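PDB 3V4S: phosphoribosylaminoimidazole carboxylase, ATPase subunit from Bacillus anthracis, which probably catalyses the ATP- and bicarbonate-dependent conversion of aminoimidazole ribonucleotide to its N5-carboxy form in purine biosynthesis, as an ATP-grasp enzyme. Local coordinates for residues V214-H219 against E226-A231; E82-D87 against S108-R113; S150-T155 against C185-W190. All coordinates share one frame; numbering follows the deposited sequence.

Contact 1 (V214-H219 against E226-A231); sequences VAENIH and ESIVPA. With ATP (adenosine-5'-triphosphate), chain F.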
# COMPACT_ATOMS: atom_id res chain seq x y z
N VAL B 214 -8.40 -15.27 -11.17
CA VAL B 214 -8.62 -16.54 -10.48
C VAL B 214 -7.32 -17.01 -9.84
O VAL B 214 -6.28 -17.02 -10.49
CB VAL B 214 -9.16 -17.62 -11.45
CG1 VAL B 214 -9.33 -18.95 -10.73
CG2 VAL B 214 -10.45 -17.16 -12.11
N ALA B 215 -7.39 -17.38 -8.56
CA ALA B 215 -6.25 -17.85 -7.81
C ALA B 215 -6.37 -19.34 -7.63
O ALA B 215 -7.46 -19.85 -7.38
CB ALA B 215 -6.21 -17.18 -6.44
N GLU B 216 -5.25 -20.04 -7.76
CA GLU B 216 -5.20 -21.46 -7.45
C GLU B 216 -4.71 -21.61 -6.01
O GLU B 216 -3.62 -21.12 -5.66
CB GLU B 216 -4.26 -22.18 -8.41
CG GLU B 216 -3.94 -23.60 -8.02
CD GLU B 216 -2.81 -24.18 -8.82
OE1 GLU B 216 -2.40 -23.58 -9.85
OE2 GLU B 216 -2.31 -25.24 -8.40
N ASN B 217 -5.52 -22.29 -5.20
CA ASN B 217 -5.27 -22.37 -3.77
C ASN B 217 -4.81 -23.74 -3.30
O ASN B 217 -5.35 -24.78 -3.70
CB ASN B 217 -6.52 -21.93 -2.99
CG ASN B 217 -6.90 -20.49 -3.27
OD1 ASN B 217 -6.02 -19.60 -3.36
ND2 ASN B 217 -8.20 -20.24 -3.42
N ILE B 218 -3.80 -23.73 -2.45
CA ILE B 218 -3.28 -24.96 -1.88
C ILE B 218 -3.48 -24.89 -0.37
O ILE B 218 -3.01 -23.94 0.29
CB ILE B 218 -1.81 -25.23 -2.28
CG1 ILE B 218 -1.70 -25.40 -3.80
CG2 ILE B 218 -1.27 -26.45 -1.54
CD1 ILE B 218 -0.34 -25.85 -4.31
N HIS B 219 -4.22 -25.86 0.14
CA HIS B 219 -4.50 -25.96 1.56
C HIS B 219 -3.68 -27.07 2.14
O HIS B 219 -3.40 -28.05 1.46
CB HIS B 219 -5.98 -26.24 1.77
CG HIS B 219 -6.88 -25.10 1.40
ND1 HIS B 219 -7.46 -25.00 0.19
CD2 HIS B 219 -7.29 -23.98 2.12
CE1 HIS B 219 -8.22 -23.89 0.14
NE2 HIS B 219 -8.11 -23.26 1.32
N GLU B 226 -0.86 -21.73 0.17
CA GLU B 226 -0.44 -20.92 -0.97
C GLU B 226 -1.60 -20.52 -1.88
O GLU B 226 -2.56 -21.29 -2.04
CB GLU B 226 0.62 -21.67 -1.80
CG GLU B 226 1.99 -21.71 -1.13
CD GLU B 226 3.01 -22.49 -1.95
OE1 GLU B 226 4.20 -22.12 -1.89
OE2 GLU B 226 2.62 -23.45 -2.65
N SER B 227 -1.54 -19.31 -2.42
CA SER B 227 -2.41 -18.87 -3.51
C SER B 227 -1.53 -18.55 -4.72
O SER B 227 -0.54 -17.82 -4.60
CB SER B 227 -3.24 -17.63 -3.15
OG SER B 227 -4.25 -17.92 -2.19
N ILE B 228 -1.89 -19.10 -5.87
CA ILE B 228 -1.05 -19.02 -7.07
C ILE B 228 -1.82 -18.30 -8.16
O ILE B 228 -2.93 -18.72 -8.52
CB ILE B 228 -0.61 -20.42 -7.54
CG1 ILE B 228 0.21 -21.13 -6.45
CG2 ILE B 228 0.18 -20.31 -8.85
CD1 ILE B 228 0.32 -22.64 -6.64
N VAL B 229 -1.26 -17.18 -8.64
CA VAL B 229 -1.93 -16.34 -9.63
C VAL B 229 -0.96 -15.93 -10.75
O VAL B 229 0.08 -15.30 -10.47
CB VAL B 229 -2.54 -15.07 -9.00
CG1 VAL B 229 -3.52 -14.42 -9.95
CG2 VAL B 229 -3.22 -15.39 -7.68
N PRO B 230 -1.31 -16.24 -12.03
CA PRO B 230 -2.58 -16.84 -12.47
C PRO B 230 -2.70 -18.31 -12.08
O PRO B 230 -1.70 -19.03 -12.06
CB PRO B 230 -2.53 -16.71 -14.01
CG PRO B 230 -1.38 -15.82 -14.31
CD PRO B 230 -0.41 -15.99 -13.17
N ALA B 231 -3.91 -18.73 -11.74
CA ALA B 231 -4.18 -20.15 -11.48
C ALA B 231 -3.73 -20.96 -12.69
O ALA B 231 -3.93 -20.52 -13.83
CB ALA B 231 -5.66 -20.37 -11.20
PG ATP F . -12.09 -21.86 5.83
O1G ATP F . -11.85 -21.46 4.40
O2G ATP F . -10.89 -21.76 6.74
O3G ATP F . -13.35 -21.27 6.41
PB ATP F . -13.61 -24.29 6.31
O1B ATP F . -13.31 -24.61 7.75
O2B ATP F . -14.92 -23.69 5.93
O3B ATP F . -12.35 -23.47 5.68
PA ATP F . -13.95 -25.87 3.94
O1A ATP F . -13.51 -24.65 3.16
O2A ATP F . -15.36 -26.38 3.79
O3A ATP F . -13.58 -25.69 5.51
O5' ATP F . -12.95 -27.06 3.59
C5' ATP F . -11.55 -26.91 3.83
C4' ATP F . -10.85 -27.73 2.76
O4' ATP F . -11.27 -29.11 2.85
C3' ATP F . -11.22 -27.30 1.35
O3' ATP F . -10.51 -26.14 0.87
C2' ATP F . -10.98 -28.58 0.56
O2' ATP F . -9.59 -28.73 0.24
C1' ATP F . -11.40 -29.68 1.54
N9 ATP F . -12.82 -30.04 1.25
C8 ATP F . -13.91 -29.52 1.85
N7 ATP F . -15.05 -30.04 1.31
C5 ATP F . -14.68 -30.93 0.36
C6 ATP F . -15.37 -31.84 -0.59
N6 ATP F . -16.72 -31.94 -0.64
N1 ATP F . -14.59 -32.58 -1.42
C2 ATP F . -13.24 -32.53 -1.41
N3 ATP F . -12.57 -31.72 -0.58
C4 ATP F . -13.21 -30.91 0.32
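E216 pairs with I228, and I218 with E226, as antiparallel hydrogen-bonded pairs of strands 215-219 and 226-229, whose axes run 4.4 Å apart at 158°. Within the first pair, E216 N reaches I228 O at 2.8 Å with a nearly straight N-H...O angle of 175°. Between these two pairs lies the non-hydrogen-bonded pair N217 and S227, where the side chains supply the link: S227 OG donates to N217 OD1 at 2.7 Å, the hydroxyl standing 29° off the plane of the amide carbonyl. Since N217 ND2 is bonded to the hydroxyl of S198, the amide is held at both ends and its rotation is fixed. These strands are the two arms of a beta hairpin of the ATP-grasp region, set in the large antiparallel sheet. N217 and S227 lie on one face of the hairpin; E216, I218, E226 and I228 lie on the other. I218 and I228, on opposite strands, cross obliquely, meeting through their CD1 methyls at 4.0 Å. E216 lies alongside I228 and points the same way; its extended chain carries the carboxylate to salt bridges with R232 and K195, a buried charge thus matched by two cations. Past the cis peptide before P230 the chain stays close, and A231 CB packs against E216 CB at 3.6 Å. At the far end H219 presents a ring face to the ATP ribose: O3' lies 3.2 Å above the ring plane, offset toward the rim, while H219 ND1 bonds to E196.

Contact 2 (E82-D87 against S108-R113); sequences EFENID and SKTQNR. With MG (magnesium ion), chain H; ATP (adenosine-5'-triphosphate), chain F.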
# COMPACT_ATOMS: atom_id res chain seq x y z
N GLU B 82 -15.39 -7.07 9.33
CA GLU B 82 -14.32 -7.90 8.82
C GLU B 82 -14.42 -9.25 9.53
O GLU B 82 -13.79 -10.23 9.12
CB GLU B 82 -12.97 -7.24 9.06
CG GLU B 82 -12.61 -7.04 10.52
CD GLU B 82 -11.69 -8.11 11.07
OE1 GLU B 82 -10.67 -8.43 10.42
OE2 GLU B 82 -11.96 -8.64 12.16
N PHE B 83 -15.20 -9.26 10.61
CA PHE B 83 -15.45 -10.45 11.42
C PHE B 83 -16.69 -11.14 10.85
O PHE B 83 -17.79 -10.59 10.90
CB PHE B 83 -15.63 -10.09 12.90
CG PHE B 83 -15.58 -11.27 13.83
CD1 PHE B 83 -16.74 -11.79 14.38
CD2 PHE B 83 -14.36 -11.86 14.15
CE1 PHE B 83 -16.69 -12.89 15.24
CE2 PHE B 83 -14.30 -12.96 15.01
CZ PHE B 83 -15.47 -13.47 15.55
N GLU B 84 -16.49 -12.32 10.29
CA GLU B 84 -17.54 -13.01 9.55
C GLU B 84 -18.54 -13.73 10.45
O GLU B 84 -19.60 -14.15 9.99
CB GLU B 84 -16.93 -14.00 8.56
CG GLU B 84 -17.68 -14.05 7.24
CD GLU B 84 -17.82 -15.45 6.71
OE1 GLU B 84 -16.81 -16.02 6.24
OE2 GLU B 84 -18.97 -15.97 6.76
N ASN B 85 -18.19 -13.86 11.73
CA ASN B 85 -19.09 -14.48 12.72
C ASN B 85 -19.68 -13.48 13.71
O ASN B 85 -19.79 -13.76 14.91
CB ASN B 85 -18.38 -15.64 13.44
CG ASN B 85 -18.45 -16.95 12.65
OD1 ASN B 85 -19.46 -17.26 12.03
ND2 ASN B 85 -17.37 -17.71 12.68
N ILE B 86 -20.05 -12.31 13.21
CA ILE B 86 -20.78 -11.33 14.00
C ILE B 86 -22.27 -11.71 13.97
O ILE B 86 -22.76 -12.21 12.96
CB ILE B 86 -20.52 -9.87 13.50
CG1 ILE B 86 -21.42 -8.85 14.20
CG2 ILE B 86 -20.70 -9.76 11.99
CD1 ILE B 86 -21.04 -8.57 15.64
N ASP B 87 -22.96 -11.50 15.08
CA ASP B 87 -24.38 -11.83 15.18
C ASP B 87 -25.19 -11.03 14.17
O ASP B 87 -25.18 -9.79 14.21
CB ASP B 87 -24.89 -11.59 16.61
CG ASP B 87 -26.28 -12.17 16.83
OD1 ASP B 87 -27.27 -11.55 16.39
OD2 ASP B 87 -26.38 -13.25 17.45
N SER B 108 -25.99 -13.35 6.71
CA SER B 108 -26.79 -14.41 7.32
C SER B 108 -26.85 -15.64 6.42
O SER B 108 -26.82 -16.77 6.91
CB SER B 108 -28.19 -13.91 7.69
OG SER B 108 -29.04 -13.92 6.55
N LYS B 109 -26.90 -15.43 5.11
CA LYS B 109 -26.91 -16.55 4.16
C LYS B 109 -25.57 -17.29 4.10
O LYS B 109 -25.56 -18.52 3.99
CB LYS B 109 -27.30 -16.10 2.76
CG LYS B 109 -28.73 -15.63 2.60
CD LYS B 109 -28.94 -15.13 1.18
CE LYS B 109 -30.21 -14.32 1.06
NZ LYS B 109 -30.35 -13.82 -0.33
N THR B 110 -24.45 -16.57 4.19
CA THR B 110 -23.13 -17.18 4.01
C THR B 110 -22.56 -17.79 5.29
O THR B 110 -21.62 -18.59 5.25
CB THR B 110 -22.10 -16.19 3.43
OG1 THR B 110 -21.97 -15.08 4.33
CG2 THR B 110 -22.53 -15.68 2.08
N GLN B 111 -23.13 -17.39 6.43
CA GLN B 111 -22.76 -17.86 7.76
C GLN B 111 -23.22 -19.26 8.12
O GLN B 111 -22.76 -19.83 9.10
CB GLN B 111 -23.43 -16.97 8.80
CG GLN B 111 -22.55 -15.90 9.39
CD GLN B 111 -23.28 -15.13 10.47
OE1 GLN B 111 -24.49 -15.31 10.68
NE2 GLN B 111 -22.55 -14.25 11.14
N ASN B 112 -24.20 -19.76 7.38
CA ASN B 112 -24.76 -21.08 7.64
C ASN B 112 -24.64 -21.92 6.38
O ASN B 112 -25.14 -21.53 5.33
CB ASN B 112 -26.20 -20.97 8.14
CG ASN B 112 -26.86 -22.32 8.35
OD1 ASN B 112 -26.78 -23.21 7.50
ND2 ASN B 112 -27.51 -22.48 9.49
N ARG B 113 -23.96 -23.06 6.48
CA ARG B 113 -23.62 -23.86 5.30
C ARG B 113 -24.84 -24.36 4.55
O ARG B 113 -24.83 -24.45 3.32
CB ARG B 113 -22.74 -25.05 5.66
CG ARG B 113 -21.36 -24.69 6.18
CD ARG B 113 -20.50 -25.95 6.20
NE ARG B 113 -19.23 -25.73 6.88
CZ ARG B 113 -18.15 -25.21 6.30
NH1 ARG B 113 -18.18 -24.87 5.01
NH2 ARG B 113 -17.03 -25.04 7.00
MG MG H . -19.65 -19.20 4.11
PG ATP F . -12.09 -21.86 5.83
O1G ATP F . -11.85 -21.46 4.40
O2G ATP F . -10.89 -21.76 6.74
O3G ATP F . -13.35 -21.27 6.41
PB ATP F . -13.61 -24.29 6.31
O1B ATP F . -13.31 -24.61 7.75
O2B ATP F . -14.92 -23.69 5.93
O3B ATP F . -12.35 -23.47 5.68
PA ATP F . -13.95 -25.87 3.94
O1A ATP F . -13.51 -24.65 3.16
O2A ATP F . -15.36 -26.38 3.79
O3A ATP F . -13.58 -25.69 5.51
O5' ATP F . -12.95 -27.06 3.59
C5' ATP F . -11.55 -26.91 3.83
C4' ATP F . -10.85 -27.73 2.76
O4' ATP F . -11.27 -29.11 2.85
C3' ATP F . -11.22 -27.30 1.35
O3' ATP F . -10.51 -26.14 0.87
C2' ATP F . -10.98 -28.58 0.56
O2' ATP F . -9.59 -28.73 0.24
C1' ATP F . -11.40 -29.68 1.54
N9 ATP F . -12.82 -30.04 1.25
C8 ATP F . -13.91 -29.52 1.85
N7 ATP F . -15.05 -30.04 1.31
C5 ATP F . -14.68 -30.93 0.36
C6 ATP F . -15.37 -31.84 -0.59
N6 ATP F . -16.72 -31.94 -0.64
N1 ATP F . -14.59 -32.58 -1.42
C2 ATP F . -13.24 -32.53 -1.41
N3 ATP F . -12.57 -31.72 -0.58
C4 ATP F . -13.21 -30.91 0.32
O HOH W 1 -18.12 -18.48 5.42
O HOH W 2 -20.79 -19.59 11.31
O HOH W 3 -19.40 -21.34 4.69
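The carboxamide of Q111 meets the loop 82-87 at its NE2 edge, and both acceptors, E84 O and I86 O, lie close to the amide plane. Q111 NE2 donates to I86 O at 2.7 Å, with an N-H...O angle of 144°. Its bond to E84 O is longer, 3.2 Å from the same NE2, but straighter at 165°. The donor is tilted from each carbonyl plane. One nitrogen therefore grips two backbone carbonyls two residues apart, which fixes the amide's rotation. The Q111 chain is extended beyond CG, and this reach carries the amide across to the loop. The other flat group, the guanidinium of R113, turns its edge to the ATP, with PB in the guanidinium plane. R113 NH2 donates to ATP O2B, on the beta-phosphate, at 2.7 Å, while NH1 forms a salt bridge with E274.

Two waters add to the contact. One molecule donates to both N85 OD1 and Q111 O. Another donates to E84 OE1 at 2.9 Å and is itself a ligand of a magnesium ion, 2.1 Å from the metal, so E84 is tied to the site through its second shell. T110 binds this magnesium directly through its backbone O at 2.4 Å, alongside E116 and L275. The side chains of E84 and T110 cross at about a right angle, OE2 to OG1 4.0 Å, and both touch P277.

The loop 82-87 follows strand 78-81 of the parallel sheet and leads into helix 88-97, whose N-cap is D87. On the other side T110 lies on helix 105-110, and N112 caps the following helix 113-123.

Contact 3 (S150-T155 against C185-W190); sequences SVLKTT and CILEKW. With ATP (adenosine-5'-triphosphate), chain F.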
# COMPACT_ATOMS: atom_id res chain seq x y z
N SER B 150 -17.38 -39.00 1.57
CA SER B 150 -18.23 -37.86 1.89
C SER B 150 -17.60 -37.05 3.02
O SER B 150 -16.65 -37.50 3.65
CB SER B 150 -19.66 -38.30 2.26
OG SER B 150 -19.63 -39.25 3.31
N VAL B 151 -18.11 -35.85 3.26
CA VAL B 151 -17.54 -34.99 4.27
C VAL B 151 -18.66 -34.39 5.09
O VAL B 151 -19.60 -33.83 4.54
CB VAL B 151 -16.67 -33.87 3.65
CG1 VAL B 151 -16.18 -32.92 4.74
CG2 VAL B 151 -15.47 -34.47 2.93
N LEU B 152 -18.55 -34.54 6.40
CA LEU B 152 -19.47 -33.93 7.36
C LEU B 152 -18.91 -32.60 7.89
O LEU B 152 -17.78 -32.54 8.38
CB LEU B 152 -19.71 -34.90 8.53
CG LEU B 152 -20.82 -34.56 9.51
CD1 LEU B 152 -22.21 -34.65 8.85
CD2 LEU B 152 -20.73 -35.52 10.71
N LYS B 153 -19.71 -31.55 7.82
CA LYS B 153 -19.27 -30.20 8.20
C LYS B 153 -20.34 -29.58 9.09
O LYS B 153 -21.52 -29.64 8.75
CB LYS B 153 -19.16 -29.29 6.96
CG LYS B 153 -18.27 -29.79 5.82
CD LYS B 153 -18.17 -28.72 4.72
CE LYS B 153 -17.14 -29.16 3.68
NZ LYS B 153 -17.03 -28.21 2.54
N THR B 154 -19.93 -28.95 10.20
CA THR B 154 -20.86 -28.15 11.01
C THR B 154 -21.42 -27.02 10.17
O THR B 154 -20.69 -26.40 9.39
CB THR B 154 -20.19 -27.56 12.26
OG1 THR B 154 -19.18 -26.61 11.87
CG2 THR B 154 -19.57 -28.65 13.10
N THR B 155 -22.72 -26.73 10.33
CA THR B 155 -23.34 -25.68 9.52
C THR B 155 -22.89 -24.27 9.92
O THR B 155 -22.93 -23.35 9.09
CB THR B 155 -24.88 -25.73 9.55
OG1 THR B 155 -25.33 -25.73 10.90
CG2 THR B 155 -25.40 -26.98 8.79
N CYS B 185 -25.00 -30.23 11.28
CA CYS B 185 -24.04 -30.44 10.22
C CYS B 185 -24.75 -30.63 8.90
O CYS B 185 -25.96 -30.83 8.88
CB CYS B 185 -23.26 -31.73 10.49
SG CYS B 185 -22.10 -31.73 11.88
N ILE B 186 -23.98 -30.57 7.81
CA ILE B 186 -24.42 -31.11 6.54
C ILE B 186 -23.43 -32.19 6.18
O ILE B 186 -22.21 -32.07 6.46
CB ILE B 186 -24.49 -30.07 5.38
CG1 ILE B 186 -23.21 -29.23 5.26
CG2 ILE B 186 -25.71 -29.17 5.50
CD1 ILE B 186 -23.09 -28.48 3.93
N LEU B 187 -23.94 -33.27 5.61
CA LEU B 187 -23.09 -34.22 4.93
C LEU B 187 -23.14 -33.90 3.44
O LEU B 187 -24.22 -33.67 2.88
CB LEU B 187 -23.53 -35.66 5.19
CG LEU B 187 -22.57 -36.73 4.63
CD1 LEU B 187 -21.32 -36.81 5.49
CD2 LEU B 187 -23.26 -38.10 4.57
N GLU B 188 -21.97 -33.85 2.80
CA GLU B 188 -21.91 -33.62 1.37
C GLU B 188 -20.94 -34.57 0.70
O GLU B 188 -19.95 -35.02 1.32
CB GLU B 188 -21.54 -32.16 1.06
CG GLU B 188 -20.13 -31.78 1.47
CD GLU B 188 -19.77 -30.34 1.12
OE1 GLU B 188 -20.67 -29.46 1.10
OE2 GLU B 188 -18.58 -30.09 0.89
N LYS B 189 -21.22 -34.90 -0.56
CA LYS B 189 -20.34 -35.75 -1.35
C LYS B 189 -18.94 -35.15 -1.48
O LYS B 189 -18.77 -33.93 -1.59
CB LYS B 189 -20.93 -35.98 -2.73
CG LYS B 189 -22.10 -36.95 -2.72
CD LYS B 189 -22.62 -37.22 -4.13
CE LYS B 189 -23.82 -38.16 -4.10
NZ LYS B 189 -24.45 -38.27 -5.45
N TRP B 190 -17.94 -36.03 -1.41
CA TRP B 190 -16.57 -35.69 -1.76
C TRP B 190 -16.49 -35.30 -3.22
O TRP B 190 -17.12 -35.93 -4.08
CB TRP B 190 -15.69 -36.89 -1.50
CG TRP B 190 -14.23 -36.66 -1.80
CD1 TRP B 190 -13.55 -36.98 -2.97
CD2 TRP B 190 -13.22 -36.05 -0.93
NE1 TRP B 190 -12.22 -36.62 -2.88
CE2 TRP B 190 -11.96 -36.06 -1.68
CE3 TRP B 190 -13.24 -35.52 0.35
CZ2 TRP B 190 -10.79 -35.56 -1.15
CZ3 TRP B 190 -12.05 -35.01 0.88
CH2 TRP B 190 -10.85 -35.03 0.15
PG ATP F . -12.09 -21.86 5.83
O1G ATP F . -11.85 -21.46 4.40
O2G ATP F . -10.89 -21.76 6.74
O3G ATP F . -13.35 -21.27 6.41
PB ATP F . -13.61 -24.29 6.31
O1B ATP F . -13.31 -24.61 7.75
O2B ATP F . -14.92 -23.69 5.93
O3B ATP F . -12.35 -23.47 5.68
PA ATP F . -13.95 -25.87 3.94
O1A ATP F . -13.51 -24.65 3.16
O2A ATP F . -15.36 -26.38 3.79
O3A ATP F . -13.58 -25.69 5.51
O5' ATP F . -12.95 -27.06 3.59
C5' ATP F . -11.55 -26.91 3.83
C4' ATP F . -10.85 -27.73 2.76
O4' ATP F . -11.27 -29.11 2.85
C3' ATP F . -11.22 -27.30 1.35
O3' ATP F . -10.51 -26.14 0.87
C2' ATP F . -10.98 -28.58 0.56
O2' ATP F . -9.59 -28.73 0.24
C1' ATP F . -11.40 -29.68 1.54
N9 ATP F . -12.82 -30.04 1.25
C8 ATP F . -13.91 -29.52 1.85
N7 ATP F . -15.05 -30.04 1.31
C5 ATP F . -14.68 -30.93 0.36
C6 ATP F . -15.37 -31.84 -0.59
N6 ATP F . -16.72 -31.94 -0.64
N1 ATP F . -14.59 -32.58 -1.42
C2 ATP F . -13.24 -32.53 -1.41
N3 ATP F . -12.57 -31.72 -0.58
C4 ATP F . -13.21 -30.91 0.32
O HOH W 4 -19.31 -27.11 1.54
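K153 and E188, facing each other diagonally across the strands 150-154 and 185-189, form a salt bridge, NZ to OE2 at 2.9 Å, with the ammonium above the carboxylate plane. Both groups also hold the nucleotide. K153 NZ donates to O2A of the alpha-phosphate at 2.8 Å and to N7 of the adenine, while N6 of the base donates to E188 OE2 at 3.0 Å and to the backbone K189 O. The N7 and N6 pattern reads the Hoogsteen edge of adenine, and the lysine probably also offsets phosphate charge. W190 lies over the base, ATP C2 standing 3.4 Å above the indole plane, offset toward the rim; V151 CG2 meets the same indole in plane at its edge, 3.6 Å from CE3.

The side chain of K153 is extended beyond CG, and this carries NZ out from the sheet face to the nucleotide. Behind these groups is a regular antiparallel ladder: V151 pairs with E188 and K153 with I186 through paired backbone bonds, such as V151 N to E188 O. On the face of L152 and L187, L152 CB meets L187 CD1; L152 CD1 also reaches C185 CB at 3.5 Å. E188 OE1 has a further salt bridge to K117.

The two strands are the inner pair of the four-stranded antiparallel sheet of the ATP-grasp domain, flanked by strands 130-133 and 164-167; L187 packs on helix 136-146, and I186 on helix 113-123.

From the N terminus the contacts follow in series, none nested or crossing. Contact 2 comes first, closing a 20-residue, largely helical excursion between the end of the parallel sheet and the start of helix 113-123. Contact 3 follows, its 29 intervening residues including strand 164-167 and helix 173-182; contact 1 closes the short hairpin turn last. Contacts 2 and 3 touch directly: R113 N lies 2.8 Å from T155 O and R113 NE 3.0 Å from T154 O, probable hydrogen bonds joining helix 113-123 to the four-stranded sheet. Contact 1, in the larger antiparallel sheet, touches neither; its nearest atoms are about 10 Å from contact 3, and ATP spans all three.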